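Long-range contacts in restriction endonuclease AspBHI (Azoarcus sp., PDB 4OC8), which cleaves DNA as a modification-dependent restriction endonuclease, probably through a nuclease domain of the PD-(D/E)XK superfamily: residues 178-183 against 196-201; 225-230 against 356-361; 239-244 against 378-383; 299-304 against 322-327. All coordinates share one frame; numbering follows the deposited sequence.

Interaction 1: 178-183 against 196-201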
loop_
_atom_site.group_PDB
_atom_site.type_symbol
_atom_site.label_atom_id
_atom_site.label_comp_id
_atom_site.label_asym_id
_atom_site.label_seq_id
_atom_site.Cartn_x
_atom_site.Cartn_y
_atom_site.Cartn_z
ATOM N N ALA A 178 0.475 5.498 -28.593
ATOM C CA ALA A 178 1.724 4.866 -29.017
ATOM C C ALA A 178 2.518 5.737 -29.989
ATOM O O ALA A 178 3.748 5.702 -30.003
ATOM C CB ALA A 178 1.458 3.497 -29.624
ATOM N N VAL A 179 1.814 6.512 -30.809
ATOM C CA VAL A 179 2.476 7.350 -31.805
ATOM C C VAL A 179 1.934 8.777 -31.829
ATOM O O VAL A 179 0.726 9.005 -31.950
ATOM C CB VAL A 179 2.370 6.756 -33.225
ATOM C CG1 VAL A 179 3.068 7.660 -34.215
ATOM C CG2 VAL A 179 2.968 5.353 -33.272
ATOM N N ILE A 180 2.844 9.735 -31.712
ATOM C CA ILE A 180 2.482 11.142 -31.788
ATOM C C ILE A 180 2.942 11.712 -33.126
ATOM O O ILE A 180 4.139 11.768 -33.403
ATOM C CB ILE A 180 3.118 11.941 -30.641
ATOM C CG1 ILE A 180 2.904 11.213 -29.313
ATOM C CG2 ILE A 180 2.548 13.341 -30.593
ATOM C CD1 ILE A 180 1.453 11.053 -28.941
ATOM N N PRO A 181 1.983 12.122 -33.968
ATOM C CA PRO A 181 2.274 12.638 -35.306
ATOM C C PRO A 181 3.175 13.858 -35.231
ATOM O O PRO A 181 2.828 14.804 -34.527
ATOM C CB PRO A 181 0.893 13.060 -35.817
ATOM C CG PRO A 181 -0.074 12.262 -35.025
ATOM C CD PRO A 181 0.542 12.138 -33.672
ATOM N N ARG A 182 4.304 13.848 -35.934
ATOM C CA ARG A 182 5.176 15.018 -35.951
ATOM C C ARG A 182 4.519 16.190 -36.678
ATOM O O ARG A 182 4.837 17.350 -36.410
ATOM C CB ARG A 182 6.553 14.702 -36.545
ATOM C CG ARG A 182 6.563 14.382 -38.027
ATOM C CD ARG A 182 7.988 14.391 -38.572
ATOM N NE ARG A 182 8.455 15.743 -38.873
ATOM C CZ ARG A 182 9.653 16.217 -38.544
ATOM N NH1 ARG A 182 10.516 15.449 -37.892
ATOM N NH2 ARG A 182 9.986 17.461 -38.866
ATOM N N ALA A 183 3.599 15.882 -37.588
ATOM C CA ALA A 183 2.789 16.906 -38.238
ATOM C C ALA A 183 2.037 17.738 -37.198
ATOM O O ALA A 183 2.022 18.968 -37.266
ATOM C CB ALA A 183 1.817 16.272 -39.205
ATOM N N LEU A 196 -5.149 16.773 -35.942
ATOM C CA LEU A 196 -4.356 15.553 -35.840
ATOM C C LEU A 196 -4.032 15.219 -34.386
ATOM O O LEU A 196 -3.180 14.372 -34.110
ATOM C CB LEU A 196 -3.063 15.663 -36.652
ATOM C CG LEU A 196 -3.157 15.473 -38.168
ATOM C CD1 LEU A 196 -3.664 16.738 -38.845
ATOM C CD2 LEU A 196 -1.814 15.040 -38.756
ATOM N N ALA A 197 -4.712 15.892 -33.459
ATOM C CA ALA A 197 -4.515 15.649 -32.035
ATOM C C ALA A 197 -4.928 14.231 -31.666
ATOM O O ALA A 197 -5.993 13.766 -32.076
ATOM C CB ALA A 197 -5.301 16.655 -31.211
ATOM N N PRO A 198 -4.076 13.531 -30.902
ATOM C CA PRO A 198 -4.407 12.194 -30.395
ATOM C C PRO A 198 -5.709 12.213 -29.608
ATOM O O PRO A 198 -6.057 13.241 -29.024
ATOM C CB PRO A 198 -3.230 11.872 -29.477
ATOM C CG PRO A 198 -2.091 12.616 -30.085
ATOM C CD PRO A 198 -2.685 13.905 -30.594
ATOM N N VAL A 199 -6.421 11.093 -29.608
ATOM C CA VAL A 199 -7.738 11.028 -28.989
ATOM C C VAL A 199 -7.661 11.337 -27.496
ATOM O O VAL A 199 -8.500 12.067 -26.967
ATOM C CB VAL A 199 -8.399 9.645 -29.188
ATOM C CG1 VAL A 199 -9.821 9.664 -28.676
ATOM C CG2 VAL A 199 -8.369 9.247 -30.646
ATOM N N ALA A 200 -6.654 10.782 -26.826
ATOM C CA ALA A 200 -6.478 10.998 -25.393
ATOM C C ALA A 200 -6.281 12.485 -25.066
ATOM O O ALA A 200 -6.775 12.988 -24.045
ATOM C CB ALA A 200 -5.312 10.163 -24.869
ATOM N N TRP A 201 -5.575 13.186 -25.950
ATOM C CA TRP A 201 -5.362 14.614 -25.779
ATOM C C TRP A 201 -6.662 15.407 -25.896
ATOM O O TRP A 201 -6.962 16.233 -25.035
ATOM C CB TRP A 201 -4.324 15.151 -26.763
ATOM C CG TRP A 201 -4.061 16.612 -26.551
ATOM C CD1 TRP A 201 -4.637 17.653 -27.218
ATOM C CD2 TRP A 201 -3.177 17.195 -25.585
ATOM N NE1 TRP A 201 -4.157 18.845 -26.739
ATOM C CE2 TRP A 201 -3.260 18.592 -25.735
ATOM C CE3 TRP A 201 -2.319 16.670 -24.613
ATOM C CZ2 TRP A 201 -2.519 19.474 -24.947
ATOM C CZ3 TRP A 201 -1.581 17.550 -23.833
ATOM C CH2 TRP A 201 -1.687 18.933 -24.005
#
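I180 and P198 meet across the deeper part of this contact, where CD1 of I180 comes within 4.0 Å of CG of P198, the two side chains crossing at roughly a right angle. The first torsion of I180 lays CG1 beside its backbone N (chi1 -47°), and from there CD1 reaches the proline ring although its CB does not point at the other segment. P181 adds a second, looser touch to that ring, CD of P181 lying 4.5 Å from CG of P198. At the exposed end, the L196 branch CD2 rests 3.9 Å from CB of A183, while the L196 carbonyl O stands 3.9 Å from CG of P181. Only apolar and van der Waals contacts join the segments. Further out, W184 of helix 182-189 packs against L196, A197 and P198, and I180 continues down onto F136 and L139 of strand 133-142. P181 and P198 are both N-cap residues, so the contact brings together the starts of helices 182-189 and 199-207. This is plain packing of two successive helix starts against the sheet of the N-terminal domain, which belongs to the PUA-like clan.

Interaction 2: 225-230 against 356-361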
loop_
_atom_site.group_PDB
_atom_site.type_symbol
_atom_site.label_atom_id
_atom_site.label_comp_id
_atom_site.label_asym_id
_atom_site.label_seq_id
_atom_site.Cartn_x
_atom_site.Cartn_y
_atom_site.Cartn_z
ATOM N N ALA A 225 25.031 -7.059 -9.991
ATOM C CA ALA A 225 25.445 -5.670 -10.150
ATOM C C ALA A 225 24.305 -4.701 -9.877
ATOM O O ALA A 225 24.515 -3.614 -9.337
ATOM C CB ALA A 225 26.002 -5.448 -11.541
ATOM N N GLU A 226 23.098 -5.104 -10.258
ATOM C CA GLU A 226 21.927 -4.251 -10.113
ATOM C C GLU A 226 21.504 -4.100 -8.653
ATOM O O GLU A 226 21.004 -3.048 -8.250
ATOM C CB GLU A 226 20.768 -4.794 -10.955
ATOM C CG GLU A 226 20.999 -4.688 -12.458
ATOM C CD GLU A 226 19.946 -5.422 -13.271
ATOM O OE1 GLU A 226 19.293 -6.336 -12.725
ATOM O OE2 GLU A 226 19.773 -5.086 -14.461
ATOM N N GLN A 227 21.714 -5.152 -7.867
ATOM C CA GLN A 227 21.294 -5.159 -6.468
ATOM C C GLN A 227 22.308 -4.469 -5.557
ATOM O O GLN A 227 21.950 -3.956 -4.497
ATOM C CB GLN A 227 21.042 -6.590 -5.990
ATOM C CG GLN A 227 19.936 -7.304 -6.748
ATOM C CD GLN A 227 19.872 -8.787 -6.435
ATOM O OE1 GLN A 227 19.782 -9.186 -5.276
ATOM N NE2 GLN A 227 19.929 -9.613 -7.471
ATOM N N LEU A 228 23.570 -4.462 -5.975
ATOM C CA LEU A 228 24.625 -3.817 -5.203
ATOM C C LEU A 228 24.871 -2.402 -5.720
ATOM O O LEU A 228 24.623 -2.113 -6.895
ATOM C CB LEU A 228 25.918 -4.635 -5.270
ATOM C CG LEU A 228 25.838 -6.101 -4.841
ATOM C CD1 LEU A 228 27.186 -6.777 -5.015
ATOM C CD2 LEU A 228 25.348 -6.228 -3.403
ATOM N N PRO A 229 25.350 -1.509 -4.841
ATOM C CA PRO A 229 25.652 -0.128 -5.230
ATOM C C PRO A 229 26.717 -0.066 -6.317
ATOM O O PRO A 229 27.578 -0.942 -6.381
ATOM C CB PRO A 229 26.190 0.486 -3.935
ATOM C CG PRO A 229 25.594 -0.334 -2.855
ATOM C CD PRO A 229 25.539 -1.725 -3.397
ATOM N N ALA A 230 26.654 0.959 -7.161
ATOM C CA ALA A 230 27.623 1.124 -8.240
ATOM C C ALA A 230 28.843 1.913 -7.773
ATOM O O ALA A 230 29.964 1.403 -7.776
ATOM C CB ALA A 230 26.973 1.803 -9.439
ATOM N N LEU A 356 12.078 -8.038 -2.104
ATOM C CA LEU A 356 13.517 -8.194 -1.942
ATOM C C LEU A 356 14.221 -6.843 -1.939
ATOM O O LEU A 356 14.497 -6.272 -2.995
ATOM C CB LEU A 356 14.097 -9.090 -3.044
ATOM C CG LEU A 356 13.580 -10.530 -3.125
ATOM C CD1 LEU A 356 14.081 -11.198 -4.387
ATOM C CD2 LEU A 356 14.000 -11.322 -1.895
ATOM N N THR A 357 14.514 -6.344 -0.744
ATOM C CA THR A 357 15.217 -5.081 -0.583
ATOM C C THR A 357 16.712 -5.333 -0.463
ATOM O O THR A 357 17.190 -5.763 0.584
ATOM C CB THR A 357 14.743 -4.349 0.679
ATOM O OG1 THR A 357 13.316 -4.405 0.754
ATOM C CG2 THR A 357 15.187 -2.901 0.659
ATOM N N THR A 358 17.445 -5.066 -1.537
ATOM C CA THR A 358 18.883 -5.294 -1.560
ATOM C C THR A 358 19.656 -4.019 -1.245
ATOM O O THR A 358 19.064 -2.998 -0.896
ATOM C CB THR A 358 19.330 -5.849 -2.918
ATOM O OG1 THR A 358 19.155 -4.853 -3.934
ATOM C CG2 THR A 358 18.512 -7.075 -3.267
ATOM N N ALA A 359 20.977 -4.082 -1.375
ATOM C CA ALA A 359 21.847 -2.979 -0.983
ATOM C C ALA A 359 21.547 -1.678 -1.730
ATOM O O ALA A 359 21.484 -0.604 -1.123
ATOM C CB ALA A 359 23.306 -3.370 -1.153
ATOM N N GLN A 360 21.366 -1.777 -3.044
ATOM C CA GLN A 360 21.031 -0.614 -3.856
ATOM C C GLN A 360 19.732 0.016 -3.354
ATOM O O GLN A 360 19.609 1.242 -3.260
ATOM C CB GLN A 360 20.908 -1.008 -5.330
ATOM C CG GLN A 360 20.582 0.148 -6.256
ATOM C CD GLN A 360 21.514 1.331 -6.065
ATOM O OE1 GLN A 360 22.733 1.174 -6.013
ATOM N NE2 GLN A 360 20.940 2.523 -5.951
ATOM N N ASP A 361 18.775 -0.836 -3.010
ATOM C CA ASP A 361 17.493 -0.378 -2.503
ATOM C C ASP A 361 17.657 0.362 -1.178
ATOM O O ASP A 361 17.024 1.396 -0.951
ATOM C CB ASP A 361 16.524 -1.552 -2.370
ATOM C CG ASP A 361 16.181 -2.174 -3.713
ATOM O OD1 ASP A 361 16.133 -1.426 -4.713
ATOM O OD2 ASP A 361 15.963 -3.403 -3.776
HETATM O O HOH W 1 24.335 3.268 -6.292
#
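Q227 and T358 pack at the tight end of a contact in which the end of the short helix 224-227 meets the beta-alpha junction where strand 354-357 passes into helix 359-368. The Q227 carbonyl O accepts from Q360 N at 2.7 Å, nearly straight (164°), and from T358 OG1 at 3.0 Å, which lies in the carbonyl plane on a lone pair. A C-terminal carbonyl thus serves an N-terminal N-H, a pairing the two helix dipoles would probably favour. T358 occupies the N-cap position, but its hydroxyl, placed by chi1 67°, bonds the Q227 carbonyl rather than capping its own helix, and CG2 is left against the Q227 side chain. That side chain crosses T358 at about a right angle, and its OE1 is held by V339 N. D361 OD2 accepts the T358 N-H and also pairs with R222. CD of P229 sits 3.6 Å from CB of A359, and CD2 of L228 touches the same methyl more distantly. The outer side is looser and wetter: the Q360 chain, bent at chi2, carries its amide over P229, where OE1 approaches P229 CA and takes a hydrogen bond from a water at 2.7 Å; that water is also a weak acceptor, at 3.4 Å, for A230 N.

Interaction 3: 239-244 against 378-383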
loop_
_atom_site.group_PDB
_atom_site.type_symbol
_atom_site.label_atom_id
_atom_site.label_comp_id
_atom_site.label_asym_id
_atom_site.label_seq_id
_atom_site.Cartn_x
_atom_site.Cartn_y
_atom_site.Cartn_z
ATOM N N GLU A 239 28.482 -0.075 4.008
ATOM C CA GLU A 239 29.523 -0.598 4.876
ATOM C C GLU A 239 29.397 -0.057 6.297
ATOM O O GLU A 239 29.632 -0.791 7.261
ATOM C CB GLU A 239 30.915 -0.313 4.303
ATOM C CG GLU A 239 32.046 -0.998 5.057
ATOM C CD GLU A 239 31.787 -2.480 5.303
ATOM O OE1 GLU A 239 31.286 -3.173 4.391
ATOM O OE2 GLU A 239 32.088 -2.951 6.422
ATOM N N VAL A 240 29.023 1.216 6.431
ATOM C CA VAL A 240 28.806 1.794 7.759
ATOM C C VAL A 240 27.741 0.997 8.515
ATOM O O VAL A 240 27.887 0.705 9.712
ATOM C CB VAL A 240 28.403 3.283 7.695
ATOM C CG1 VAL A 240 28.111 3.815 9.086
ATOM C CG2 VAL A 240 29.501 4.102 7.047
ATOM N N ILE A 241 26.685 0.624 7.797
ATOM C CA ILE A 241 25.618 -0.188 8.370
ATOM C C ILE A 241 26.131 -1.562 8.786
ATOM O O ILE A 241 25.916 -1.976 9.926
ATOM C CB ILE A 241 24.425 -0.353 7.403
ATOM C CG1 ILE A 241 23.794 1.006 7.097
ATOM C CG2 ILE A 241 23.380 -1.291 7.995
ATOM C CD1 ILE A 241 22.659 0.940 6.100
ATOM N N ARG A 242 26.806 -2.261 7.871
ATOM C CA ARG A 242 27.384 -3.575 8.187
ATOM C C ARG A 242 28.279 -3.527 9.429
ATOM O O ARG A 242 28.312 -4.469 10.225
ATOM C CB ARG A 242 28.209 -4.109 7.019
ATOM C CG ARG A 242 27.424 -4.595 5.828
ATOM C CD ARG A 242 28.361 -5.275 4.840
ATOM N NE ARG A 242 27.841 -5.275 3.475
ATOM C CZ ARG A 242 28.160 -4.370 2.551
ATOM N NH1 ARG A 242 29.001 -3.384 2.844
ATOM N NH2 ARG A 242 27.639 -4.449 1.332
ATOM N N GLN A 243 29.008 -2.425 9.579
ATOM C CA GLN A 243 29.896 -2.242 10.717
ATOM C C GLN A 243 29.135 -1.962 12.007
ATOM O O GLN A 243 29.544 -2.399 13.081
ATOM C CB GLN A 243 30.896 -1.116 10.442
ATOM C CG GLN A 243 31.977 -1.491 9.447
ATOM C CD GLN A 243 32.770 -2.701 9.895
ATOM O OE1 GLN A 243 33.444 -2.665 10.925
ATOM N NE2 GLN A 243 32.683 -3.786 9.132
ATOM N N ARG A 244 28.031 -1.231 11.904
ATOM C CA ARG A 244 27.253 -0.879 13.089
ATOM C C ARG A 244 26.719 -2.103 13.842
ATOM O O ARG A 244 26.596 -2.077 15.069
ATOM C CB ARG A 244 26.099 0.058 12.716
ATOM C CG ARG A 244 25.175 0.424 13.871
ATOM C CD ARG A 244 25.918 1.166 14.962
ATOM N NE ARG A 244 26.320 2.499 14.531
ATOM C CZ ARG A 244 25.825 3.624 15.033
ATOM N NH1 ARG A 244 24.913 3.576 16.000
ATOM N NH2 ARG A 244 26.248 4.797 14.576
ATOM N N ASP A 378 25.625 7.420 10.217
ATOM C CA ASP A 378 25.897 7.215 11.638
ATOM C C ASP A 378 24.832 7.854 12.522
ATOM O O ASP A 378 24.306 7.211 13.438
ATOM C CB ASP A 378 27.286 7.739 12.009
ATOM C CG ASP A 378 28.377 6.714 11.763
ATOM O OD1 ASP A 378 28.110 5.509 11.962
ATOM O OD2 ASP A 378 29.499 7.112 11.373
ATOM N N ALA A 379 24.511 9.114 12.239
ATOM C CA ALA A 379 23.475 9.825 12.986
ATOM C C ALA A 379 22.123 9.124 12.856
ATOM O O ALA A 379 21.373 9.007 13.832
ATOM C CB ALA A 379 23.374 11.251 12.506
ATOM N N TRP A 380 21.827 8.660 11.643
ATOM C CA TRP A 380 20.595 7.944 11.354
ATOM C C TRP A 380 20.475 6.681 12.203
ATOM O O TRP A 380 19.434 6.430 12.826
ATOM C CB TRP A 380 20.536 7.592 9.867
ATOM C CG TRP A 380 19.315 6.819 9.469
ATOM C CD1 TRP A 380 18.032 7.274 9.446
ATOM C CD2 TRP A 380 19.266 5.460 9.023
ATOM N NE1 TRP A 380 17.186 6.281 9.026
ATOM C CE2 TRP A 380 17.920 5.154 8.756
ATOM C CE3 TRP A 380 20.231 4.466 8.825
ATOM C CZ2 TRP A 380 17.509 3.905 8.302
ATOM C CZ3 TRP A 380 19.824 3.222 8.374
ATOM C CH2 TRP A 380 18.476 2.954 8.115
ATOM N N LEU A 381 21.551 5.896 12.227
ATOM C CA LEU A 381 21.604 4.674 13.023
ATOM C C LEU A 381 21.485 4.967 14.520
ATOM O O LEU A 381 20.828 4.224 15.260
ATOM C CB LEU A 381 22.889 3.903 12.726
ATOM C CG LEU A 381 22.938 3.255 11.343
ATOM C CD1 LEU A 381 24.320 2.713 11.040
ATOM C CD2 LEU A 381 21.901 2.150 11.238
ATOM N N ASP A 382 22.121 6.049 14.961
ATOM C CA ASP A 382 21.983 6.497 16.341
ATOM C C ASP A 382 20.509 6.738 16.642
ATOM O O ASP A 382 19.995 6.330 17.692
ATOM C CB ASP A 382 22.796 7.774 16.584
ATOM C CG ASP A 382 24.296 7.519 16.610
ATOM O OD1 ASP A 382 24.712 6.426 17.055
ATOM O OD2 ASP A 382 25.058 8.416 16.187
ATOM N N GLY A 383 19.835 7.384 15.694
ATOM C CA GLY A 383 18.406 7.624 15.781
ATOM C C GLY A 383 17.602 6.345 15.917
ATOM O O GLY A 383 16.735 6.242 16.786
#
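L381 forms the apolar centre, its CD1 methyl set among V240, I241 and R244 of the facing helix. L381 CD1 lies 3.6 Å from CB of R244, 4.3 Å from CG1 of I241 and 4.4 Å from CG1 of V240. Deeper in, CD1 of I241 reaches CZ3 of W380 at 4.3 Å, meeting the indole obliquely. The short helical segments cross at -40° with their axes 10.6 Å apart, a spacing bridged by V240, I241 and L381.

Outward from this centre the R244 side chain runs past L381 in the opposite direction. Its CG is anti to the backbone N (chi1 177°), and bends at chi2 and chi3 fold the guanidinium back over L381, whose CB lies 3.7 Å from R244 CZ, above the centre of one face. The edge of the group is left for two aspartates one helical turn apart. R244 NH1 donates to OD1 of D382 at 3.0 Å and R244 NH2 to OD1 of D378 at 3.3 Å, with a weaker bond from NH2 to the D382 oxygen as well. Both oxygens lie near the guanidinium plane, but the nitrogens come to them from well outside the carboxylate planes. This salt-bridge network closes the more exposed rim of the interface.

Helix 251-263 adds C255 behind L381 and W380, and helix 359-368 adds L366 against I241 and W380. Helices 232-244 and 374-386 are thereby packed together against helices 251-263 and 359-368 of the nuclease region, with A207 of the third subunit touching D382.

Interaction 4: 299-304 against 322-327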
loop_
_atom_site.group_PDB
_atom_site.type_symbol
_atom_site.label_atom_id
_atom_site.label_comp_id
_atom_site.label_asym_id
_atom_site.label_seq_id
_atom_site.Cartn_x
_atom_site.Cartn_y
_atom_site.Cartn_z
ATOM N N ASP A 299 -0.916 -8.427 7.413
ATOM C CA ASP A 299 0.312 -8.664 8.158
ATOM C C ASP A 299 1.429 -9.139 7.241
ATOM O O ASP A 299 1.177 -9.797 6.232
ATOM C CB ASP A 299 0.087 -9.646 9.313
ATOM C CG ASP A 299 -0.707 -10.878 8.898
ATOM O OD1 ASP A 299 -0.835 -11.137 7.683
ATOM O OD2 ASP A 299 -1.203 -11.594 9.797
ATOM N N PHE A 300 2.664 -8.789 7.580
ATOM C CA PHE A 300 3.806 -9.301 6.830
ATOM C C PHE A 300 4.915 -9.796 7.741
ATOM O O PHE A 300 5.027 -9.365 8.880
ATOM C CB PHE A 300 4.354 -8.257 5.854
ATOM C CG PHE A 300 4.874 -7.015 6.515
ATOM C CD1 PHE A 300 4.014 -5.977 6.847
ATOM C CD2 PHE A 300 6.220 -6.874 6.793
ATOM C CE1 PHE A 300 4.488 -4.826 7.453
ATOM C CE2 PHE A 300 6.701 -5.725 7.400
ATOM C CZ PHE A 300 5.833 -4.699 7.728
ATOM N N ALA A 301 5.732 -10.711 7.234
ATOM C CA ALA A 301 6.875 -11.198 7.998
ATOM C C ALA A 301 8.142 -10.495 7.536
ATOM O O ALA A 301 8.363 -10.332 6.343
ATOM C CB ALA A 301 7.017 -12.703 7.851
ATOM N N LEU A 302 8.969 -10.077 8.485
ATOM C CA LEU A 302 10.217 -9.395 8.176
ATOM C C LEU A 302 11.408 -10.339 8.343
ATOM O O LEU A 302 11.447 -11.147 9.272
ATOM C CB LEU A 302 10.381 -8.171 9.076
ATOM C CG LEU A 302 11.621 -7.302 8.866
ATOM C CD1 LEU A 302 11.663 -6.762 7.451
ATOM C CD2 LEU A 302 11.656 -6.162 9.871
ATOM N N GLU A 303 12.367 -10.246 7.431
ATOM C CA GLU A 303 13.594 -11.026 7.519
ATOM C C GLU A 303 14.750 -10.114 7.162
ATOM O O GLU A 303 14.753 -9.498 6.100
ATOM C CB GLU A 303 13.555 -12.224 6.567
ATOM C CG GLU A 303 14.822 -13.073 6.579
ATOM C CD GLU A 303 14.920 -13.996 7.790
ATOM O OE1 GLU A 303 13.883 -14.558 8.206
ATOM O OE2 GLU A 303 16.038 -14.164 8.324
ATOM N N ALA A 304 15.726 -10.011 8.054
ATOM C CA ALA A 304 16.837 -9.092 7.840
ATOM C C ALA A 304 18.171 -9.817 7.872
ATOM O O ALA A 304 18.544 -10.412 8.881
ATOM C CB ALA A 304 16.808 -7.985 8.866
ATOM N N ILE A 322 9.898 -17.606 3.690
ATOM C CA ILE A 322 8.793 -18.265 3.010
ATOM C C ILE A 322 8.000 -19.095 4.009
ATOM O O ILE A 322 6.769 -19.063 4.019
ATOM C CB ILE A 322 9.290 -19.177 1.871
ATOM C CG1 ILE A 322 10.021 -18.359 0.811
ATOM C CG2 ILE A 322 8.130 -19.916 1.230
ATOM C CD1 ILE A 322 9.159 -17.317 0.160
ATOM N N SER A 323 8.711 -19.827 4.859
ATOM C CA SER A 323 8.054 -20.637 5.875
ATOM C C SER A 323 7.379 -19.749 6.918
ATOM O O SER A 323 6.392 -20.148 7.538
ATOM C CB SER A 323 9.048 -21.579 6.550
ATOM O OG SER A 323 9.577 -20.993 7.723
ATOM N N ARG A 324 7.907 -18.545 7.110
ATOM C CA ARG A 324 7.289 -17.615 8.058
ATOM C C ARG A 324 6.099 -16.818 7.505
ATOM O O ARG A 324 5.375 -16.181 8.274
ATOM C CB ARG A 324 8.332 -16.672 8.664
ATOM C CG ARG A 324 9.193 -17.332 9.728
ATOM C CD ARG A 324 10.337 -16.442 10.172
ATOM N NE ARG A 324 9.878 -15.111 10.545
ATOM C CZ ARG A 324 10.418 -13.986 10.092
ATOM N NH1 ARG A 324 11.444 -14.035 9.254
ATOM N NH2 ARG A 324 9.936 -12.814 10.480
ATOM N N ILE A 325 5.886 -16.841 6.188
ATOM C CA ILE A 325 4.759 -16.088 5.620
ATOM C C ILE A 325 3.538 -16.948 5.314
ATOM O O ILE A 325 2.628 -16.506 4.611
ATOM C CB ILE A 325 5.139 -15.307 4.338
ATOM C CG1 ILE A 325 5.520 -16.265 3.211
ATOM C CG2 ILE A 325 6.251 -14.307 4.620
ATOM C CD1 ILE A 325 5.982 -15.565 1.975
ATOM N N LYS A 326 3.522 -18.170 5.836
ATOM C CA LYS A 326 2.414 -19.095 5.604
ATOM C C LYS A 326 1.062 -18.473 5.941
ATOM O O LYS A 326 0.148 -18.475 5.116
ATOM C CB LYS A 326 2.604 -20.380 6.419
ATOM C CG LYS A 326 3.346 -21.508 5.703
ATOM C CD LYS A 326 2.468 -22.178 4.650
ATOM C CE LYS A 326 3.014 -23.543 4.247
ATOM N NZ LYS A 326 4.426 -23.479 3.779
ATOM N N HIS A 327 0.945 -17.934 7.151
ATOM C CA HIS A 327 -0.327 -17.399 7.627
ATOM C C HIS A 327 -0.413 -15.887 7.473
ATOM O O HIS A 327 -1.322 -15.251 8.011
ATOM C CB HIS A 327 -0.555 -17.784 9.090
ATOM C CG HIS A 327 -0.704 -19.259 9.314
ATOM N ND1 HIS A 327 -0.518 -19.847 10.545
ATOM C CD2 HIS A 327 -1.024 -20.262 8.461
ATOM C CE1 HIS A 327 -0.713 -21.150 10.443
ATOM N NE2 HIS A 327 -1.021 -21.427 9.190
#
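R324 turns at chi3 (51°) and E303 at chi2 (77°), and these two bends bring the guanidinium against the strand and swing the carboxylate round to meet it. NH2 of R324 bonds the L302 carbonyl O at 2.6 Å and NH1 bonds the same oxygen at 2.9 Å, an end-on grip by two nitrogens on one backbone atom. The oxygen lies in the guanidinium plane, yet both nitrogens approach it from one face of its carbonyl. R324 NH1 also makes a salt bridge to OE1 of E303 at 2.7 Å, with the two flat groups steeply inclined (69°). A301 covers part of a guanidinium face, its CB offset toward the rim of the group. A301 CB also packs 3.7 Å from CG2 of I325, just past the end of helix 315-324.

Further charges hold the pair: NE of R324 is bridged to D282, and R320 shares OE1 of E303. With its NE and both terminal nitrogens engaged, the guanidinium has its rotation fixed. Strand 294-305, helix 315-324 and strand 330-335 form a beta-alpha-beta unit, and the arginine ties the helix end to the first of these strands. E303, which opens a Glu-Ala-Lys sequence, and the nearby D282 are consistent with the acidic residues of a PD-(D/E)XK site, so R324 and its contacts probably border or form part of that site.

Interaction 1 stands alone in the N-terminal domain, its centre about 39 to 51 Å from those of the other three and across the chain's centre from them; along the sequence it closes before they open. The rest gather around the nuclease fold. Interactions 2 and 3, about 18 Å apart between centres, alternate their segments along the chain, since helices 224-227 and 232-244 are successive, as are 359-368 and 374-386. Both also touch the third subunit of the tetramer. Interaction 4 falls between the paired segments of each and reaches the same five-stranded sheet as interaction 2, their centres about 21 Å apart. The probable nuclease core is thus bracketed by helices that precede its sheet in the sequence and helices that follow it.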